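Long-range contacts in holliday junction resolvase Hjc (Sulfolobus solfataricus, PDB 4TKK), which cuts four-way DNA (Holliday) junctions with paired nicks in opposing strands during genetic recombination, working as a magnesium-dependent homodimer: residues D38-I43 with I77-K82; E63-V68 with N112-S117. The protein carries 1 engineered substitution. All blocks are in the same frame, centred on the assembly; numbering follows the deposited sequence.

Contact 1. Residues D38-I43 with I77-K82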
ATOM      1  N   ASP A  38      12.052   9.673   3.341  1.00 70.19           N
ATOM      2  CA  ASP A  38      12.279   8.246   3.075  1.00 67.76           C
ATOM      3  C   ASP A  38      11.593   7.758   1.790  1.00 64.67           C
ATOM      4  O   ASP A  38      10.408   8.040   1.607  1.00 64.26           O
ATOM      5  CB  ASP A  38      11.895   7.384   4.287  1.00 69.90           C
ATOM      6  CG  ASP A  38      13.042   7.070   5.241  1.00 83.78           C
ATOM      7  OD1 ASP A  38      14.150   7.639   5.058  1.00 84.01           O
ATOM      8  OD2 ASP A  38      12.836   6.248   6.167  1.00 91.27           O
ATOM      9  N   PRO A  39      12.311   7.064   0.871  1.00 55.28           N
ATOM     10  CA  PRO A  39      11.670   6.655  -0.388  1.00 52.80           C
ATOM     11  C   PRO A  39      10.573   5.612  -0.265  1.00 51.42           C
ATOM     12  O   PRO A  39      10.675   4.672   0.518  1.00 52.97           O
ATOM     13  CB  PRO A  39      12.830   6.175  -1.264  1.00 54.54           C
ATOM     14  CG  PRO A  39      13.954   5.982  -0.387  1.00 59.26           C
ATOM     15  CD  PRO A  39      13.731   6.661   0.915  1.00 55.54           C
ATOM     16  N   ILE A  40       9.497   5.825  -1.022  1.00 42.01           N
ATOM     17  CA  ILE A  40       8.334   4.953  -1.154  1.00 38.84           C
ATOM     18  C   ILE A  40       8.401   4.463  -2.593  1.00 36.81           C
ATOM     19  O   ILE A  40       8.541   5.302  -3.469  1.00 35.98           O
ATOM     20  CB  ILE A  40       7.002   5.720  -0.862  1.00 41.07           C
ATOM     21  CG1 ILE A  40       6.985   6.273   0.589  1.00 41.18           C
ATOM     22  CG2 ILE A  40       5.770   4.845  -1.151  1.00 40.39           C
ATOM     23  CD1 ILE A  40       5.810   7.195   0.913  1.00 45.48           C
ATOM     24  N   PRO A  41       8.286   3.140  -2.881  1.00 31.78           N
ATOM     25  CA  PRO A  41       8.274   2.694  -4.292  1.00 31.19           C
ATOM     26  C   PRO A  41       7.192   3.422  -5.078  1.00 34.60           C
ATOM     27  O   PRO A  41       6.143   3.749  -4.517  1.00 31.95           O
ATOM     28  CB  PRO A  41       7.983   1.194  -4.193  1.00 31.72           C
ATOM     29  CG  PRO A  41       8.415   0.816  -2.826  1.00 34.81           C
ATOM     30  CD  PRO A  41       8.073   1.996  -1.970  1.00 30.75           C
ATOM     31  N   ASP A  42       7.480   3.744  -6.350  1.00 33.61           N
ATOM     32  CA  ASP A  42       6.574   4.490  -7.229  1.00 33.59           C
ATOM     33  C   ASP A  42       5.172   3.944  -7.268  1.00 34.61           C
ATOM     34  O   ASP A  42       4.220   4.703  -7.159  1.00 33.48           O
ATOM     35  CB  ASP A  42       7.144   4.575  -8.651  1.00 35.19           C
ATOM     36  CG  ASP A  42       8.468   5.281  -8.686  1.00 38.32           C
ATOM     37  OD1 ASP A  42       8.578   6.341  -8.062  1.00 40.60           O
ATOM     38  OD2 ASP A  42       9.384   4.786  -9.373  1.00 42.89           O
ATOM     39  N   ILE A  43       5.053   2.629  -7.404  1.00 31.09           N
ATOM     40  CA  ILE A  43       3.765   1.953  -7.497  1.00 30.44           C
ATOM     41  C   ILE A  43       3.637   0.902  -6.406  1.00 35.01           C
ATOM     42  O   ILE A  43       4.528   0.079  -6.214  1.00 34.76           O
ATOM     43  CB  ILE A  43       3.560   1.364  -8.932  1.00 32.09           C
ATOM     44  CG1 ILE A  43       3.600   2.489 -10.010  1.00 31.80           C
ATOM     45  CG2 ILE A  43       2.284   0.515  -9.034  1.00 30.57           C
ATOM     46  CD1 ILE A  43       3.766   2.012 -11.445  1.00 35.97           C
ATOM     47  N   ILE A  77      13.983  -0.918  -0.450  1.00 32.76           N
ATOM     48  CA  ILE A  77      14.198  -2.283   0.056  1.00 32.82           C
ATOM     49  C   ILE A  77      13.620  -2.355   1.468  1.00 36.57           C
ATOM     50  O   ILE A  77      12.955  -3.324   1.798  1.00 35.81           O
ATOM     51  CB  ILE A  77      15.674  -2.723   0.012  1.00 36.40           C
ATOM     52  CG1 ILE A  77      16.100  -3.018  -1.425  1.00 37.49           C
ATOM     53  CG2 ILE A  77      15.933  -3.952   0.914  1.00 35.37           C
ATOM     54  CD1 ILE A  77      17.585  -3.133  -1.564  1.00 37.49           C
ATOM     55  N   GLU A  78      13.822  -1.297   2.266  1.00 35.23           N
ATOM     56  CA  GLU A  78      13.308  -1.205   3.622  1.00 35.22           C
ATOM     57  C   GLU A  78      11.788  -1.144   3.588  1.00 38.03           C
ATOM     58  O   GLU A  78      11.151  -1.878   4.347  1.00 37.36           O
ATOM     59  CB  GLU A  78      13.913  -0.007   4.343  1.00 37.14           C
ATOM     60  CG  GLU A  78      13.574   0.070   5.820  1.00 48.39           C
ATOM     61  CD  GLU A  78      13.944   1.439   6.340  1.00 62.75           C
ATOM     62  OE1 GLU A  78      15.155   1.758   6.341  1.00 57.76           O
ATOM     63  OE2 GLU A  78      13.026   2.217   6.680  1.00 60.75           O
ATOM     64  N   PHE A  79      11.205  -0.342   2.658  1.00 32.94           N
ATOM     65  CA  PHE A  79       9.753  -0.281   2.490  1.00 31.15           C
ATOM     66  C   PHE A  79       9.212  -1.686   2.176  1.00 36.35           C
ATOM     67  O   PHE A  79       8.224  -2.125   2.773  1.00 36.16           O
ATOM     68  CB  PHE A  79       9.379   0.706   1.383  1.00 31.40           C
ATOM     69  CG  PHE A  79       7.908   1.038   1.363  1.00 31.10           C
ATOM     70  CD1 PHE A  79       6.987   0.160   0.799  1.00 32.05           C
ATOM     71  CD2 PHE A  79       7.448   2.248   1.864  1.00 32.55           C
ATOM     72  CE1 PHE A  79       5.625   0.455   0.797  1.00 33.61           C
ATOM     73  CE2 PHE A  79       6.086   2.572   1.812  1.00 35.36           C
ATOM     74  CZ  PHE A  79       5.181   1.670   1.279  1.00 33.10           C
ATOM     75  N   ALA A  80       9.910  -2.407   1.281  1.00 34.97           N
ATOM     76  CA  ALA A  80       9.557  -3.762   0.875  1.00 35.17           C
ATOM     77  C   ALA A  80       9.682  -4.723   2.003  1.00 39.89           C
ATOM     78  O   ALA A  80       8.783  -5.529   2.186  1.00 39.91           O
ATOM     79  CB  ALA A  80      10.426  -4.225  -0.289  1.00 35.96           C
ATOM     80  N   ARG A  81      10.818  -4.667   2.736  1.00 37.92           N
ATOM     81  CA  ARG A  81      11.131  -5.553   3.858  1.00 36.32           C
ATOM     82  C   ARG A  81      10.095  -5.394   4.962  1.00 37.01           C
ATOM     83  O   ARG A  81       9.558  -6.393   5.420  1.00 35.94           O
ATOM     84  CB  ARG A  81      12.558  -5.332   4.360  0.50 33.24           C
ATOM     85  CG  ARG A  81      13.490  -6.455   3.932  0.50 38.16           C
ATOM     86  CD  ARG A  81      14.779  -5.933   3.355  0.50 41.55           C
ATOM     87  NE  ARG A  81      15.884  -5.886   4.316  0.50 47.85           N
ATOM     88  CZ  ARG A  81      16.367  -4.779   4.880  0.50 53.02           C
ATOM     89  NH1 ARG A  81      15.819  -3.593   4.620  0.50 21.52           N
ATOM     90  NH2 ARG A  81      17.390  -4.850   5.721  0.50 42.56           N
ATOM     91  N   LYS A  82       9.729  -4.148   5.284  1.00 32.81           N
ATOM     92  CA  LYS A  82       8.755  -3.843   6.322  1.00 33.37           C
ATOM     93  C   LYS A  82       7.339  -4.248   5.930  1.00 38.82           C
ATOM     94  O   LYS A  82       6.612  -4.839   6.734  1.00 38.44           O
ATOM     95  CB  LYS A  82       8.774  -2.355   6.651  1.00 34.74           C
ATOM     96  CG  LYS A  82      10.010  -1.911   7.376  1.00 36.77           C
ATOM     97  CD  LYS A  82       9.928  -0.408   7.540  1.00 37.93           C
ATOM     98  CE  LYS A  82      10.974   0.082   8.480  1.00 40.44           C
ATOM     99  NZ  LYS A  82      11.008   1.563   8.521  1.00 53.74           N
TER
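Glu-78 OE2, which faces Asp-38 across the contact, accepts a hydrogen bond from Lys-82 NZ at 2.8 Å, part of a salt bridge within the helix. The ammonium lies one helical turn further along and meets OE2 from above the carboxylate plane, 39° out of it. Across the contact Asp-38 OD2 stands 4.1 Å from Glu-78 OE2. No hydrogen bond joins these like charges, and Lys-82 probably eases their proximity; Asp-38 is poorly ordered, which argues for a loose approach.

Between the two segments the firm contacts are apolar. Phe-79 projects from helix 70-83 toward the loop, its CG anti to the backbone N (chi1 -168°), which turns one ring face to Pro-41. The proline's CD sits over that face, 3.7 Å from the Phe-79 ring centroid and 22° off the ring normal, a CH-pi contact shifted toward the CG-CD1 side. Its CG follows at 4.0 Å from Phe-79 CD1. Ile-40 comes at the far part of the ring obliquely, its CG2 branch lying 3.7 Å from Phe-79 CE2.

Pro-41 and Asp-42 form the Pro-Asp pair of the PD-(D/E)XK nuclease fold. Asp-42 is an inferred magnesium ligand, as is Glu-55, whose OE1 accepts the backbone N-H of Asp-42; Lys-57, the predicted transition-state stabiliser, makes a salt bridge with Asp-42 OD1. Asp-42 and Ile-43 together stand opposite the single residue Ile-54, a classic beta bulge where strand 43-47 begins.

Leu-53 of strand 50-55 touches both Pro-41 and Phe-79 from within the chain, while at the dimer interface Arg-20 and Ala-25 of the second subunit pack against Ile-40 and Phe-79 respectively.

Contact 2. Residues E63-V68 with N112-S117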
ATOM      1  N   GLU A  63      27.019   3.059 -21.002  1.00 41.21           N
ATOM      2  CA  GLU A  63      26.772   1.831 -21.734  1.00 41.34           C
ATOM      3  C   GLU A  63      25.302   1.353 -21.677  1.00 47.69           C
ATOM      4  O   GLU A  63      24.909   0.515 -22.471  1.00 49.42           O
ATOM      5  CB  GLU A  63      27.687   0.721 -21.197  1.00 42.28           C
ATOM      6  CG  GLU A  63      29.177   0.960 -21.409  1.00 53.12           C
ATOM      7  CD  GLU A  63      29.622   1.187 -22.841  1.00 72.09           C
ATOM      8  OE1 GLU A  63      28.956   0.673 -23.770  1.00 53.96           O
ATOM      9  OE2 GLU A  63      30.651   1.874 -23.033  1.00 67.00           O
ATOM     10  N   GLY A  64      24.522   1.844 -20.727  1.00 44.78           N
ATOM     11  CA  GLY A  64      23.139   1.413 -20.551  1.00 45.00           C
ATOM     12  C   GLY A  64      22.901   0.482 -19.372  1.00 49.61           C
ATOM     13  O   GLY A  64      21.774   0.001 -19.188  1.00 50.79           O
ATOM     14  N   LYS A  65      23.951   0.205 -18.566  1.00 43.83           N
ATOM     15  CA  LYS A  65      23.817  -0.612 -17.371  1.00 43.13           C
ATOM     16  C   LYS A  65      22.926   0.128 -16.384  1.00 44.14           C
ATOM     17  O   LYS A  65      23.180   1.281 -16.058  1.00 43.24           O
ATOM     18  CB  LYS A  65      25.173  -0.955 -16.747  1.00 46.56           C
ATOM     19  CG  LYS A  65      25.507  -2.426 -16.907  1.00 67.55           C
ATOM     20  CD  LYS A  65      26.324  -2.961 -15.750  1.00 79.86           C
ATOM     21  CE  LYS A  65      26.303  -4.474 -15.761  1.00 95.77           C
ATOM     22  NZ  LYS A  65      27.048  -5.044 -14.611  1.00105.90           N
ATOM     23  N   ILE A  66      21.809  -0.499 -16.023  1.00 38.79           N
ATOM     24  CA  ILE A  66      20.823   0.063 -15.108  1.00 36.21           C
ATOM     25  C   ILE A  66      21.295  -0.138 -13.687  1.00 35.35           C
ATOM     26  O   ILE A  66      21.813  -1.197 -13.344  1.00 33.65           O
ATOM     27  CB  ILE A  66      19.438  -0.597 -15.346  1.00 39.27           C
ATOM     28  CG1 ILE A  66      18.954  -0.312 -16.786  1.00 40.88           C
ATOM     29  CG2 ILE A  66      18.403  -0.124 -14.313  1.00 38.01           C
ATOM     30  CD1 ILE A  66      18.023  -1.335 -17.351  1.00 49.41           C
ATOM     31  N   TYR A  67      21.078   0.874 -12.851  1.00 32.08           N
ATOM     32  CA  TYR A  67      21.424   0.821 -11.448  1.00 30.83           C
ATOM     33  C   TYR A  67      20.542   1.747 -10.668  1.00 35.61           C
ATOM     34  O   TYR A  67      19.983   2.692 -11.231  1.00 35.40           O
ATOM     35  CB  TYR A  67      22.925   1.090 -11.195  0.67 29.27           C
ATOM     36  CG  TYR A  67      23.342   2.521 -11.416  0.67 26.86           C
ATOM     37  CD1 TYR A  67      23.760   2.962 -12.669  0.67 28.35           C
ATOM     38  CD2 TYR A  67      23.321   3.439 -10.376  0.67 26.13           C
ATOM     39  CE1 TYR A  67      24.137   4.287 -12.879  0.67 27.14           C
ATOM     40  CE2 TYR A  67      23.689   4.763 -10.573  0.67 26.97           C
ATOM     41  CZ  TYR A  67      24.115   5.177 -11.823  0.67 34.62           C
ATOM     42  OH  TYR A  67      24.479   6.481 -12.001  0.67 39.56           O
ATOM     43  N   VAL A  68      20.405   1.454  -9.366  1.00 32.97           N
ATOM     44  CA  VAL A  68      19.679   2.274  -8.386  1.00 32.28           C
ATOM     45  C   VAL A  68      20.746   2.630  -7.337  1.00 38.69           C
ATOM     46  O   VAL A  68      21.477   1.746  -6.860  1.00 38.12           O
ATOM     47  CB  VAL A  68      18.447   1.530  -7.773  1.00 33.78           C
ATOM     48  CG1 VAL A  68      17.748   2.385  -6.727  1.00 32.60           C
ATOM     49  CG2 VAL A  68      17.464   1.104  -8.874  1.00 33.44           C
ATOM     50  N   ASN A 112      25.229   0.142  -4.276  1.00 46.06           N
ATOM     51  CA  ASN A 112      24.340   0.447  -5.395  1.00 44.19           C
ATOM     52  C   ASN A 112      23.834  -0.866  -5.910  1.00 44.21           C
ATOM     53  O   ASN A 112      24.484  -1.890  -5.691  1.00 43.65           O
ATOM     54  CB  ASN A 112      25.077   1.210  -6.502  1.00 42.01           C
ATOM     55  CG  ASN A 112      25.540   2.585  -6.094  1.00 57.25           C
ATOM     56  OD1 ASN A 112      24.922   3.284  -5.310  1.00 45.02           O
ATOM     57  ND2 ASN A 112      26.655   3.015  -6.616  1.00 56.73           N
ATOM     58  N   TYR A 113      22.685  -0.856  -6.589  1.00 38.59           N
ATOM     59  CA  TYR A 113      22.106  -2.104  -7.089  1.00 37.35           C
ATOM     60  C   TYR A 113      22.073  -2.044  -8.591  1.00 41.36           C
ATOM     61  O   TYR A 113      21.461  -1.142  -9.138  1.00 40.50           O
ATOM     62  CB  TYR A 113      20.707  -2.352  -6.461  1.00 36.34           C
ATOM     63  CG  TYR A 113      20.783  -2.704  -4.989  1.00 36.32           C
ATOM     64  CD1 TYR A 113      21.044  -1.728  -4.030  1.00 38.04           C
ATOM     65  CD2 TYR A 113      20.648  -4.020  -4.555  1.00 36.42           C
ATOM     66  CE1 TYR A 113      21.148  -2.045  -2.678  1.00 38.72           C
ATOM     67  CE2 TYR A 113      20.746  -4.352  -3.197  1.00 37.03           C
ATOM     68  CZ  TYR A 113      20.991  -3.359  -2.262  1.00 49.01           C
ATOM     69  OH  TYR A 113      21.057  -3.650  -0.914  1.00 58.24           O
ATOM     70  N   VAL A 114      22.773  -2.961  -9.259  1.00 38.02           N
ATOM     71  CA  VAL A 114      22.831  -2.956 -10.715  1.00 38.87           C
ATOM     72  C   VAL A 114      22.139  -4.116 -11.386  1.00 44.16           C
ATOM     73  O   VAL A 114      22.176  -5.235 -10.873  1.00 43.42           O
ATOM     74  CB  VAL A 114      24.220  -2.582 -11.361  1.00 42.97           C
ATOM     75  CG1 VAL A 114      25.155  -1.894 -10.368  1.00 42.28           C
ATOM     76  CG2 VAL A 114      24.909  -3.766 -12.020  1.00 42.68           C
ATOM     77  N   ALA A 115      21.512  -3.838 -12.539  1.00 41.86           N
ATOM     78  CA  ALA A 115      20.877  -4.873 -13.343  1.00 43.58           C
ATOM     79  C   ALA A 115      21.929  -5.348 -14.321  1.00 54.31           C
ATOM     80  O   ALA A 115      22.233  -4.655 -15.287  1.00 55.03           O
ATOM     81  CB  ALA A 115      19.647  -4.333 -14.070  1.00 43.93           C
ATOM     82  N   ASP A 116      22.555  -6.498 -14.025  1.00 56.07           N
ATOM     83  CA  ASP A 116      23.572  -7.074 -14.905  1.00 58.39           C
ATOM     84  C   ASP A 116      22.929  -7.434 -16.250  1.00 68.38           C
ATOM     85  O   ASP A 116      21.711  -7.594 -16.306  1.00 67.78           O
ATOM     86  CB  ASP A 116      24.253  -8.287 -14.242  1.00 59.75           C
ATOM     87  CG  ASP A 116      25.219  -7.921 -13.115  1.00 68.58           C
ATOM     88  OD1 ASP A 116      25.720  -6.768 -13.105  1.00 67.60           O
ATOM     89  OD2 ASP A 116      25.498  -8.799 -12.257  1.00 73.22           O
ATOM     90  N   SER A 117      23.721  -7.469 -17.342  1.00 69.29           N
ATOM     91  CA  SER A 117      23.217  -7.772 -18.689  1.00 70.29           C
ATOM     92  C   SER A 117      22.494  -9.129 -18.770  1.00 75.80           C
ATOM     93  O   SER A 117      21.482  -9.232 -19.465  1.00 75.64           O
ATOM     94  CB  SER A 117      24.331  -7.669 -19.725  1.00 74.61           C
ATOM     95  OG  SER A 117      25.402  -8.540 -19.408  1.00 88.14           O
TER
HETATM   96  O   HOH W   1      21.312  -3.009 -17.070  1.00 56.50           O
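Strands 66-68 and 113-115 are the central, antiparallel neighbours of a small four-stranded sheet, their short axes 4.5 Å apart. Val-68 and Tyr-113 form a hydrogen-bonded pair: Val-68 N donates to Tyr-113 O at 2.8 Å, and Tyr-113 N returns a bond to Val-68 O at 2.9 Å. Both donors lie in the acceptor's carbonyl plane. Further along, Ala-115 N donates to Ile-66 O, the donor tilted 31° from the carbonyl plane of Ile-66, while a water takes the N-H of Ile-66 and donates to Ala-115 O, so the ladder opens here by one solvent molecule.

Between them, Tyr-67 and Val-114 are a non-hydrogen-bonded pair. Tyr-67 CB rests 3.8 Å from Val-114 CG1, whereas its ring turns off from the neighbouring strand, because CG is placed between the backbone N and the carbonyl carbon (chi1 71°). On the other face, Ile-66 CB meets Ala-115 CB at 4.0 Å.

Lys-65, bent at chi2, crosses Val-114, with NZ 3.6 Å from Val-114 CG2. Its NZ ends 2.6 Å from Asp-116 OD1 in a salt bridge, the oxygen being met on the anti side, 30° out of the carboxylate plane. Arg-106 NH1 shares OD1, giving the carboxylate two cationic partners. A methionine in place of Lys-65 would probably leave Asp-116 to Arg-106 alone and cost the strand ends their charged cross-link.

Ile-66 and Val-68 turn inward onto Leu-89 of strand 86-93, and the step from the hydrogen-bonded pair at Val-68 to the non-hydrogen-bonded pair at Tyr-67 is the alternation that defines an antiparallel beta ladder.

How the contacts relate
Contact 1 lies nearer the chain centre and is partly buried, with the second subunit against it; contact 2 is a surface contact that no other chain of the assembly touches. Their chemistry follows: 38-43 and 77-82 meet through a proline, an isoleucine and an aromatic ring without a hydrogen bond between them, whereas 63-68 and 112-117 are held by backbone bonds, a water and a salt bridge. Helix 70-83 connects the two, following strand 66-68 directly and supplying Phe-79 to contact 1. It also brings Ile-77 CD1 within 3.5 Å of Tyr-113 CZ, so the contacts pack directly although their centres are about 19 Å apart.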